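Local structure of putative acetyltransferase (Clostridium difficile, 3DSB) at residues A[23-28]-A[36-41]; A[55-60]-A[69-74]; A[105-110]-A[138-143]. The protein probably transfers an acyl group, most likely acetyl from acetyl-CoA, to an acceptor substrate. All blocks are in the same frame, centred on the assembly; numbering follows the deposited sequence. Where two conformers were deposited one is given.

The three contacts illustrate how chemistry follows position in a GNAT fold. Contact 2 is the core: two neighbouring antiparallel strands of the central sheet, joined by backbone hydrogen bonds and nearly all buried. Contacts 1 and 3 are partly buried and lie on opposite sides of the chain's centre, about 25 Å apart between centres. Neither pairs main chain directly. Contact 1 joins helices 17-32 and 38-50 by apolar packing and one bridging water, whereas contact 3 holds a helix-ending turn through a lysine bond and L140 packed on the F106 ring. Both touch contact 2, the first through N24 and Q69, the second through I109 packed on I70 and Y72, and all three reach the second subunit.

Contact 1 (A[23-28]-A[36-41]); sequences FNYNLA and LDMDVL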
loop_
_atom_site.group_PDB
_atom_site.type_symbol
_atom_site.label_atom_id
_atom_site.label_comp_id
_atom_site.label_asym_id
_atom_site.label_seq_id
_atom_site.Cartn_x
_atom_site.Cartn_y
_atom_site.Cartn_z
ATOM N N PHE A 23 16.043 -2.047 -15.520
ATOM C CA PHE A 23 16.506 -2.186 -14.142
ATOM C C PHE A 23 15.560 -3.079 -13.333
ATOM O O PHE A 23 15.988 -3.913 -12.511
ATOM C CB PHE A 23 16.557 -0.827 -13.448
ATOM C CG PHE A 23 17.745 0.032 -13.811
ATOM C CD1 PHE A 23 18.738 -0.411 -14.670
ATOM C CD2 PHE A 23 17.861 1.291 -13.220
ATOM C CE1 PHE A 23 19.864 0.407 -14.958
ATOM C CE2 PHE A 23 18.953 2.131 -13.521
ATOM C CZ PHE A 23 19.942 1.675 -14.376
ATOM N N ASN A 24 14.256 -2.931 -13.577
ATOM C CA ASN A 24 13.302 -3.747 -12.835
ATOM C C ASN A 24 13.323 -5.216 -13.239
ATOM O O ASN A 24 13.222 -6.096 -12.360
ATOM C CB ASN A 24 11.916 -3.133 -12.946
ATOM C CG ASN A 24 11.706 -2.095 -11.880
ATOM O OD1 ASN A 24 11.384 -2.439 -10.727
ATOM N ND2 ASN A 24 11.976 -0.833 -12.212
ATOM N N TYR A 25 13.502 -5.468 -14.538
ATOM C CA TYR A 25 13.702 -6.825 -15.030
ATOM C C TYR A 25 14.928 -7.400 -14.324
ATOM O O TYR A 25 14.882 -8.544 -13.781
ATOM C CB TYR A 25 13.879 -6.853 -16.549
ATOM C CG TYR A 25 14.102 -8.240 -17.075
ATOM C CD1 TYR A 25 13.019 -9.034 -17.449
ATOM C CD2 TYR A 25 15.373 -8.763 -17.169
ATOM C CE1 TYR A 25 13.203 -10.316 -17.916
ATOM C CE2 TYR A 25 15.576 -10.063 -17.626
ATOM C CZ TYR A 25 14.490 -10.831 -17.997
ATOM O OH TYR A 25 14.674 -12.128 -18.464
ATOM N N ASN A 26 16.034 -6.639 -14.307
ATOM C CA ASN A 26 17.242 -7.188 -13.673
ATOM C C ASN A 26 17.058 -7.430 -12.187
ATOM O O ASN A 26 17.560 -8.414 -11.633
ATOM C CB ASN A 26 18.418 -6.230 -13.860
ATOM C CG ASN A 26 18.906 -6.148 -15.300
ATOM O OD1 ASN A 26 18.532 -6.950 -16.137
ATOM N ND2 ASN A 26 19.769 -5.166 -15.584
ATOM N N LEU A 27 16.373 -6.506 -11.514
ATOM C CA LEU A 27 16.128 -6.622 -10.086
ATOM C C LEU A 27 15.369 -7.898 -9.730
ATOM O O LEU A 27 15.719 -8.624 -8.798
ATOM C CB LEU A 27 15.311 -5.422 -9.610
ATOM C CG LEU A 27 14.832 -5.361 -8.162
ATOM C CD1 LEU A 27 16.003 -5.424 -7.143
ATOM C CD2 LEU A 27 13.920 -4.141 -7.868
ATOM N N ALA A 28 14.303 -8.145 -10.460
ATOM C CA ALA A 28 13.393 -9.236 -10.119
ATOM C C ALA A 28 14.137 -10.526 -10.340
ATOM O O ALA A 28 14.009 -11.494 -9.524
ATOM C CB ALA A 28 12.155 -9.146 -10.987
ATOM N N LEU A 36 10.515 -11.388 -15.484
ATOM C CA LEU A 36 9.303 -10.654 -15.730
ATOM C C LEU A 36 8.949 -10.611 -17.208
ATOM O O LEU A 36 9.811 -10.490 -18.074
ATOM C CB LEU A 36 9.414 -9.226 -15.203
ATOM C CG LEU A 36 9.555 -9.084 -13.675
ATOM C CD1 LEU A 36 9.883 -7.650 -13.284
ATOM C CD2 LEU A 36 8.285 -9.586 -12.987
ATOM N N ASP A 37 7.645 -10.613 -17.468
ATOM C CA ASP A 37 7.104 -10.361 -18.814
ATOM C C ASP A 37 7.338 -8.896 -19.190
ATOM O O ASP A 37 6.810 -7.994 -18.529
ATOM C CB ASP A 37 5.613 -10.703 -18.741
ATOM C CG ASP A 37 4.872 -10.472 -20.037
ATOM O OD1 ASP A 37 5.079 -9.441 -20.726
ATOM O OD2 ASP A 37 3.936 -11.270 -20.280
HETATM N N MSE A 38 8.158 -8.645 -20.218
HETATM C CA MSE A 38 8.530 -7.280 -20.550
HETATM C C MSE A 38 7.405 -6.461 -21.115
HETATM O O MSE A 38 7.412 -5.247 -20.962
HETATM C CB MSE A 38 9.720 -7.232 -21.523
HETATM C CG MSE A 38 11.060 -7.643 -20.919
HETATM SE SE MSE A 38 11.718 -6.279 -19.676
HETATM C CE MSE A 38 11.861 -4.756 -20.885
ATOM N N ASP A 39 6.436 -7.104 -21.769
ATOM C CA ASP A 39 5.287 -6.345 -22.262
ATOM C C ASP A 39 4.537 -5.764 -21.054
ATOM O O ASP A 39 4.211 -4.575 -21.018
ATOM C CB ASP A 39 4.356 -7.248 -23.098
ATOM C CG ASP A 39 3.223 -6.480 -23.711
ATOM O OD1 ASP A 39 3.496 -5.543 -24.459
ATOM O OD2 ASP A 39 2.052 -6.777 -23.374
ATOM N N VAL A 40 4.268 -6.624 -20.075
ATOM C CA VAL A 40 3.523 -6.202 -18.894
ATOM C C VAL A 40 4.293 -5.170 -18.070
ATOM O O VAL A 40 3.733 -4.133 -17.664
ATOM C CB VAL A 40 3.181 -7.431 -18.015
ATOM C CG1 VAL A 40 2.542 -7.020 -16.712
ATOM C CG2 VAL A 40 2.292 -8.409 -18.798
ATOM N N LEU A 41 5.581 -5.437 -17.854
ATOM C CA LEU A 41 6.410 -4.541 -17.055
ATOM C C LEU A 41 6.511 -3.164 -17.723
ATOM O O LEU A 41 6.424 -2.131 -17.058
ATOM C CB LEU A 41 7.801 -5.154 -16.870
ATOM C CG LEU A 41 8.868 -4.243 -16.259
ATOM C CD1 LEU A 41 8.465 -3.848 -14.814
ATOM C CD2 LEU A 41 10.218 -4.975 -16.261
HETATM O O HOH W 1 12.852 -10.382 -14.351
#
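The corner between helices 17-32 and 38-50, the first two helices of this GNAT domain, is closed by Y25 and A28 on one side and by L36, M38 and L41 on the other. Y25 CG lies opposite the backbone N (chi1 179°), which carries the ring out to L36. There the carbonyl oxygen of L36 meets the ring edge near its plane, 3.4 Å from Y25 CE1. M38, a selenomethionine bent at chi2 and chi3, crosses the tyrosine side chain at about a right angle and brings SE to 3.8 Å from Y25 CD1, an oblique Met-aromatic contact. The branched end of L36 leans on A28, CD1 lying 3.6 Å from A28 CB and also close to N24 O. L41 splits its two methyls: CD2 sits 3.7 Å from Y25 N, while CD1 faces N24 CB. A single water provides the polar link, donating to Y25 O and accepting from L36 N, 2.8 Å from each. The second helix starts at its N-cap D37, whose OD1 accepts from V40 N at 3.0 Å and only weakly from D39 N. Beyond the corner, N24 ND2 donates to I20 O and Q69 OE1, while N24 OD1 accepts from W79 NE1 of the second subunit, a tryptophan that also packs on A28, L36 and L41. With no direct hydrogen bond across it, the corner depends on apolar fit, and the water bridges a carbonyl and an amide that do not bond to each other.

Contact 2 (A[55-60]-A[69-74]); sequences GKYHVY and QIMYTY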
loop_
_atom_site.group_PDB
_atom_site.type_symbol
_atom_site.label_atom_id
_atom_site.label_comp_id
_atom_site.label_asym_id
_atom_site.label_seq_id
_atom_site.Cartn_x
_atom_site.Cartn_y
_atom_site.Cartn_z
ATOM N N GLY A 55 2.402 6.817 -7.331
ATOM C CA GLY A 55 3.746 6.593 -6.779
ATOM C C GLY A 55 4.764 7.370 -7.590
ATOM O O GLY A 55 4.412 8.116 -8.529
ATOM N N LYS A 56 6.027 7.215 -7.233
ATOM C CA LYS A 56 7.109 7.949 -7.892
ATOM C C LYS A 56 8.372 7.108 -8.025
ATOM O O LYS A 56 8.746 6.386 -7.079
ATOM C CB LYS A 56 7.483 9.201 -7.084
ATOM C CG LYS A 56 6.385 10.175 -6.783
ATOM C CD LYS A 56 6.009 11.058 -7.945
ATOM C CE LYS A 56 5.085 12.162 -7.412
ATOM N NZ LYS A 56 4.008 11.593 -6.466
ATOM N N TYR A 57 9.034 7.207 -9.185
ATOM C CA TYR A 57 10.421 6.796 -9.337
ATOM C C TYR A 57 11.316 7.990 -9.154
ATOM O O TYR A 57 11.020 9.095 -9.655
ATOM C CB TYR A 57 10.700 6.254 -10.732
ATOM C CG TYR A 57 9.936 5.029 -11.124
ATOM C CD1 TYR A 57 10.360 3.777 -10.732
ATOM C CD2 TYR A 57 8.879 5.121 -12.034
ATOM C CE1 TYR A 57 9.665 2.618 -11.170
ATOM C CE2 TYR A 57 8.186 4.016 -12.454
ATOM C CZ TYR A 57 8.593 2.751 -12.031
ATOM O OH TYR A 57 7.865 1.672 -12.477
ATOM N N HIS A 58 12.445 7.751 -8.487
ATOM C CA HIS A 58 13.577 8.675 -8.517
ATOM C C HIS A 58 14.749 7.898 -9.093
ATOM O O HIS A 58 14.908 6.687 -8.832
ATOM C CB HIS A 58 13.942 9.203 -7.121
ATOM C CG HIS A 58 12.926 10.139 -6.550
ATOM N ND1 HIS A 58 11.749 9.694 -5.980
ATOM C CD2 HIS A 58 12.874 11.496 -6.510
ATOM C CE1 HIS A 58 11.032 10.736 -5.586
ATOM N NE2 HIS A 58 11.685 11.840 -5.901
ATOM N N VAL A 59 15.594 8.601 -9.841
ATOM C CA VAL A 59 16.762 7.991 -10.434
ATOM C C VAL A 59 18.006 8.772 -10.009
ATOM O O VAL A 59 17.963 9.999 -9.764
ATOM C CB VAL A 59 16.660 7.983 -11.988
ATOM C CG1 VAL A 59 15.603 6.984 -12.433
ATOM C CG2 VAL A 59 16.349 9.403 -12.572
ATOM N N TYR A 60 19.082 7.997 -9.890
ATOM C CA TYR A 60 20.425 8.535 -9.607
ATOM C C TYR A 60 21.156 8.649 -10.943
ATOM O O TYR A 60 21.212 7.695 -11.698
ATOM C CB TYR A 60 21.134 7.580 -8.662
ATOM C CG TYR A 60 22.435 8.067 -8.068
ATOM C CD1 TYR A 60 22.492 8.505 -6.743
ATOM C CD2 TYR A 60 23.612 8.022 -8.811
ATOM C CE1 TYR A 60 23.704 8.939 -6.173
ATOM C CE2 TYR A 60 24.802 8.417 -8.258
ATOM C CZ TYR A 60 24.848 8.857 -6.947
ATOM O OH TYR A 60 26.057 9.248 -6.426
ATOM N N GLN A 69 17.748 3.339 -9.515
ATOM C CA GLN A 69 16.355 3.820 -9.307
ATOM C C GLN A 69 15.824 3.367 -7.979
ATOM O O GLN A 69 16.240 2.324 -7.450
ATOM C CB GLN A 69 15.418 3.316 -10.402
ATOM C CG GLN A 69 15.233 1.796 -10.431
ATOM C CD GLN A 69 13.873 1.364 -9.814
ATOM O OE1 GLN A 69 12.815 1.500 -10.448
ATOM N NE2 GLN A 69 13.914 0.809 -8.609
ATOM N N ILE A 70 14.868 4.148 -7.479
ATOM C CA ILE A 70 14.098 3.716 -6.291
ATOM C C ILE A 70 12.647 4.118 -6.542
ATOM O O ILE A 70 12.383 5.187 -7.129
ATOM C CB ILE A 70 14.658 4.380 -4.983
ATOM C CG1 ILE A 70 13.991 3.809 -3.737
ATOM C CG2 ILE A 70 14.640 5.898 -5.042
ATOM C CD1 ILE A 70 14.796 4.045 -2.409
HETATM N N MSE A 71 11.706 3.258 -6.142
HETATM C CA MSE A 71 10.280 3.473 -6.397
HETATM C C MSE A 71 9.491 3.350 -5.117
HETATM O O MSE A 71 9.794 2.470 -4.296
HETATM C CB MSE A 71 9.724 2.463 -7.404
HETATM C CG MSE A 71 8.367 2.852 -7.936
HETATM SE SE MSE A 71 6.851 2.179 -6.875
HETATM C CE MSE A 71 6.536 0.518 -7.849
ATOM N N TYR A 72 8.544 4.256 -4.908
ATOM C CA TYR A 72 7.601 4.113 -3.785
ATOM C C TYR A 72 6.183 4.387 -4.204
ATOM O O TYR A 72 5.932 5.131 -5.167
ATOM C CB TYR A 72 7.955 5.000 -2.593
ATOM C CG TYR A 72 8.018 6.474 -2.874
ATOM C CD1 TYR A 72 6.865 7.262 -2.920
ATOM C CD2 TYR A 72 9.245 7.107 -3.095
ATOM C CE1 TYR A 72 6.927 8.646 -3.173
ATOM C CE2 TYR A 72 9.326 8.457 -3.313
ATOM C CZ TYR A 72 8.181 9.233 -3.366
ATOM O OH TYR A 72 8.281 10.585 -3.569
ATOM N N THR A 73 5.263 3.785 -3.451
ATOM C CA THR A 73 3.845 4.092 -3.592
ATOM C C THR A 73 3.347 4.675 -2.264
ATOM O O THR A 73 4.089 4.732 -1.284
ATOM C CB THR A 73 3.036 2.824 -3.902
ATOM O OG1 THR A 73 3.229 1.879 -2.868
ATOM C CG2 THR A 73 3.434 2.166 -5.219
ATOM N N TYR A 74 2.057 5.046 -2.228
ATOM C CA TYR A 74 1.484 5.637 -0.999
ATOM C C TYR A 74 0.398 4.766 -0.421
ATOM O O TYR A 74 -0.324 4.103 -1.170
ATOM C CB TYR A 74 0.775 6.949 -1.304
ATOM C CG TYR A 74 1.651 7.901 -2.044
ATOM C CD1 TYR A 74 2.586 8.637 -1.364
ATOM C CD2 TYR A 74 1.542 8.056 -3.449
ATOM C CE1 TYR A 74 3.428 9.565 -2.048
ATOM C CE2 TYR A 74 2.388 8.950 -4.139
ATOM C CZ TYR A 74 3.322 9.709 -3.421
ATOM O OH TYR A 74 4.147 10.603 -4.075
HETATM O O HOH W 2 11.080 7.055 -5.540
#
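K56 and Y72 form one hydrogen-bonded pair of the antiparallel hairpin 56-62/65-77, and H58 and I70 form the next. Each pair makes two backbone bonds. K56 N donates to Y72 O at 2.9 Å. H58 N reaches I70 O, also at 2.9 Å, with an N-H...O angle of 169°. The return bonds run from Y72 N to K56 O and from I70 N to H58 O, so all four amides and all four carbonyls are used. Two of the carbonyls take a second donor: one water donates a hydrogen bond to each of K56 O and I70 O. It also lies in the plane of the H58 ring, 2.8 Å from ND1, and so ties the imidazole to the strand pair. On the face that carries K56, H58, I70 and Y72, Y72 CG occupies the position between backbone N and carbonyl carbon (chi1 58°), and its ring meets K56 CB in an off-centre CH-pi contact. Y72 OH approaches the H58 edge, 3.4 Å from CE1; the two rings lie side by side with planes 25° apart, neither over the other's face. K56, bent at chi2 and chi4, turns NZ to the edge of the Y74 ring and donates to Y74 OH at 2.6 Å; E52 O also accepts from NZ. On the face of Y57, V59, Q69 and M71, M71 CG presses obliquely on the Y57 ring, 3.5 Å from CE1, and Q69 OE1 lies close by. That amide is satisfied by N24 and S89, while Y57 OH bonds to D78 of the second subunit. In this buried part of the sheet, strand pairing and water meet the backbone polarity, and neighbouring elements and the partner subunit meet several side-chain polar ends.

Contact 3 (A[105-110]-A[138-143]); sequences LFNYIK and ESLNMY
K110 NZ is gripped by three acceptors where helix 101-115 faces the turn that follows helix 133-138. It donates to the main-chain oxygen of L140 at 2.8 Å, to a water at the same distance, and weakly to N107 OD1, one turn back on its own helix. The approach to L140 O is from above the carbonyl plane, 48° out of it. The chain is extended at chi2 and chi4 but kinks at chi3 (62°), which swings the ammonium over to the turn. The water accepts again from N141 ND2, 2.6 Å away. N141, with positive phi, is the C-prime residue of a Schellman motif, in which N141 N bonds to E138 O and M142 N to Y137 O. Beside this polar group L140 divides its methyls. L140 CD1 rests over one face of the F106 ring, 3.7 Å from F106 CD2 and displaced toward the rim, whereas L140 CD2 touches the N107 amide. Selenomethionine M142 has two conformers; in the one described it crosses F106 at about a right angle and places SE at the ring edge, 3.9 Å from F106 CZ, a less certain touch. M122 of strand 119-127 touches F106, K110 and M142, and Y150 of the second subunit packs on M142. A lysine thus supplies a donor to a carbonyl of the turn just beyond the helix, and its charge is probably eased by the carbonyl dipole, the amide oxygen and the water.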
loop_
_atom_site.group_PDB
_atom_site.type_symbol
_atom_site.label_atom_id
_atom_site.label_comp_id
_atom_site.label_asym_id
_atom_site.label_seq_id
_atom_site.Cartn_x
_atom_site.Cartn_y
_atom_site.Cartn_z
ATOM N N LEU A 105 20.169 6.635 -2.181
ATOM C CA LEU A 105 18.746 6.623 -2.579
ATOM C C LEU A 105 17.852 6.413 -1.379
ATOM O O LEU A 105 16.863 7.109 -1.200
ATOM C CB LEU A 105 18.496 5.527 -3.625
ATOM C CG LEU A 105 19.083 5.829 -5.006
ATOM C CD1 LEU A 105 18.918 4.614 -5.870
ATOM C CD2 LEU A 105 18.398 7.053 -5.606
ATOM N N PHE A 106 18.196 5.438 -0.546
ATOM C CA PHE A 106 17.339 5.131 0.596
ATOM C C PHE A 106 17.258 6.328 1.552
ATOM O O PHE A 106 16.184 6.678 2.069
ATOM C CB PHE A 106 17.914 3.902 1.290
ATOM C CG PHE A 106 16.892 2.917 1.657
ATOM C CD1 PHE A 106 16.555 1.867 0.800
ATOM C CD2 PHE A 106 16.256 3.031 2.877
ATOM C CE1 PHE A 106 15.529 0.931 1.155
ATOM C CE2 PHE A 106 15.275 2.127 3.249
ATOM C CZ PHE A 106 14.909 1.077 2.386
ATOM N N ASN A 107 18.406 6.960 1.792
ATOM C CA ASN A 107 18.435 8.120 2.679
ATOM C C ASN A 107 17.743 9.331 2.073
ATOM O O ASN A 107 17.167 10.164 2.795
ATOM C CB ASN A 107 19.869 8.399 3.135
ATOM C CG ASN A 107 20.323 7.420 4.202
ATOM O OD1 ASN A 107 19.530 7.032 5.051
ATOM N ND2 ASN A 107 21.581 6.987 4.137
ATOM N N TYR A 108 17.770 9.438 0.744
ATOM C CA TYR A 108 17.012 10.482 0.065
ATOM C C TYR A 108 15.512 10.342 0.351
ATOM O O TYR A 108 14.840 11.324 0.644
ATOM C CB TYR A 108 17.266 10.392 -1.451
ATOM C CG TYR A 108 16.767 11.580 -2.264
ATOM C CD1 TYR A 108 17.601 12.682 -2.449
ATOM C CD2 TYR A 108 15.501 11.591 -2.865
ATOM C CE1 TYR A 108 17.215 13.773 -3.171
ATOM C CE2 TYR A 108 15.090 12.741 -3.610
ATOM C CZ TYR A 108 15.971 13.807 -3.752
ATOM O OH TYR A 108 15.628 14.963 -4.484
ATOM N N ILE A 109 14.994 9.132 0.287
ATOM C CA ILE A 109 13.575 8.913 0.566
ATOM C C ILE A 109 13.304 9.133 2.065
ATOM O O ILE A 109 12.281 9.725 2.426
ATOM C CB ILE A 109 13.124 7.521 0.074
ATOM C CG1 ILE A 109 13.428 7.354 -1.430
ATOM C CG2 ILE A 109 11.657 7.281 0.439
ATOM C CD1 ILE A 109 12.875 8.413 -2.334
ATOM N N LYS A 110 14.206 8.677 2.932
ATOM C CA LYS A 110 14.021 8.944 4.389
ATOM C C LYS A 110 13.914 10.435 4.625
ATOM O O LYS A 110 13.080 10.865 5.441
ATOM C CB LYS A 110 15.161 8.362 5.232
ATOM C CG LYS A 110 15.088 6.850 5.404
ATOM C CD LYS A 110 16.372 6.211 5.909
ATOM C CE LYS A 110 16.735 6.707 7.243
ATOM N NZ LYS A 110 17.988 6.044 7.714
ATOM N N GLU A 138 18.153 -2.811 8.952
ATOM C CA GLU A 138 18.544 -2.372 10.297
ATOM C C GLU A 138 19.634 -1.312 10.275
ATOM O O GLU A 138 19.621 -0.374 11.054
ATOM C CB GLU A 138 19.023 -3.546 11.128
ATOM C CG GLU A 138 18.075 -3.875 12.230
ATOM C CD GLU A 138 17.040 -4.905 11.858
ATOM O OE1 GLU A 138 16.987 -5.913 12.629
ATOM O OE2 GLU A 138 16.296 -4.704 10.838
ATOM N N SER A 139 20.572 -1.447 9.352
ATOM C CA SER A 139 21.641 -0.450 9.237
ATOM C C SER A 139 21.108 0.912 8.775
ATOM O O SER A 139 21.794 1.946 8.906
ATOM C CB SER A 139 22.756 -0.950 8.316
ATOM O OG SER A 139 23.539 -1.914 9.001
ATOM N N LEU A 140 19.901 0.904 8.202
ATOM C CA LEU A 140 19.240 2.130 7.781
ATOM C C LEU A 140 18.146 2.581 8.776
ATOM O O LEU A 140 17.302 3.421 8.446
ATOM C CB LEU A 140 18.654 1.935 6.375
ATOM C CG LEU A 140 19.731 1.875 5.269
ATOM C CD1 LEU A 140 19.166 1.102 4.092
ATOM C CD2 LEU A 140 20.135 3.278 4.881
ATOM N N ASN A 141 18.162 2.009 9.977
ATOM C CA ASN A 141 17.199 2.346 11.022
ATOM C C ASN A 141 15.770 1.924 10.672
ATOM O O ASN A 141 14.791 2.566 11.074
ATOM C CB ASN A 141 17.261 3.832 11.439
ATOM C CG ASN A 141 18.597 4.198 12.067
ATOM O OD1 ASN A 141 19.273 3.357 12.642
ATOM N ND2 ASN A 141 18.986 5.451 11.944
HETATM N N MSE A 142 15.665 0.853 9.898
HETATM C CA MSE A 142 14.382 0.287 9.542
HETATM C C MSE A 142 14.271 -1.106 10.179
HETATM O O MSE A 142 15.183 -1.949 10.032
HETATM C CB MSE A 142 14.276 0.241 8.016
HETATM C CG MSE A 142 12.891 0.084 7.532
HETATM SE SE MSE A 142 12.850 0.068 5.586
HETATM C CE MSE A 142 11.106 0.891 5.374
ATOM N N TYR A 143 13.174 -1.349 10.887
ATOM C CA TYR A 143 13.057 -2.545 11.732
ATOM C C TYR A 143 11.814 -3.312 11.445
ATOM O O TYR A 143 10.808 -2.777 10.929
ATOM C CB TYR A 143 13.140 -2.196 13.243
ATOM C CG TYR A 143 14.334 -1.326 13.550
ATOM C CD1 TYR A 143 15.593 -1.881 13.605
ATOM C CD2 TYR A 143 14.204 0.064 13.759
ATOM C CE1 TYR A 143 16.738 -1.106 13.874
ATOM C CE2 TYR A 143 15.366 0.868 14.028
ATOM C CZ TYR A 143 16.619 0.251 14.060
ATOM O OH TYR A 143 17.797 0.964 14.331
HETATM O O HOH W 3 18.164 7.207 10.247
#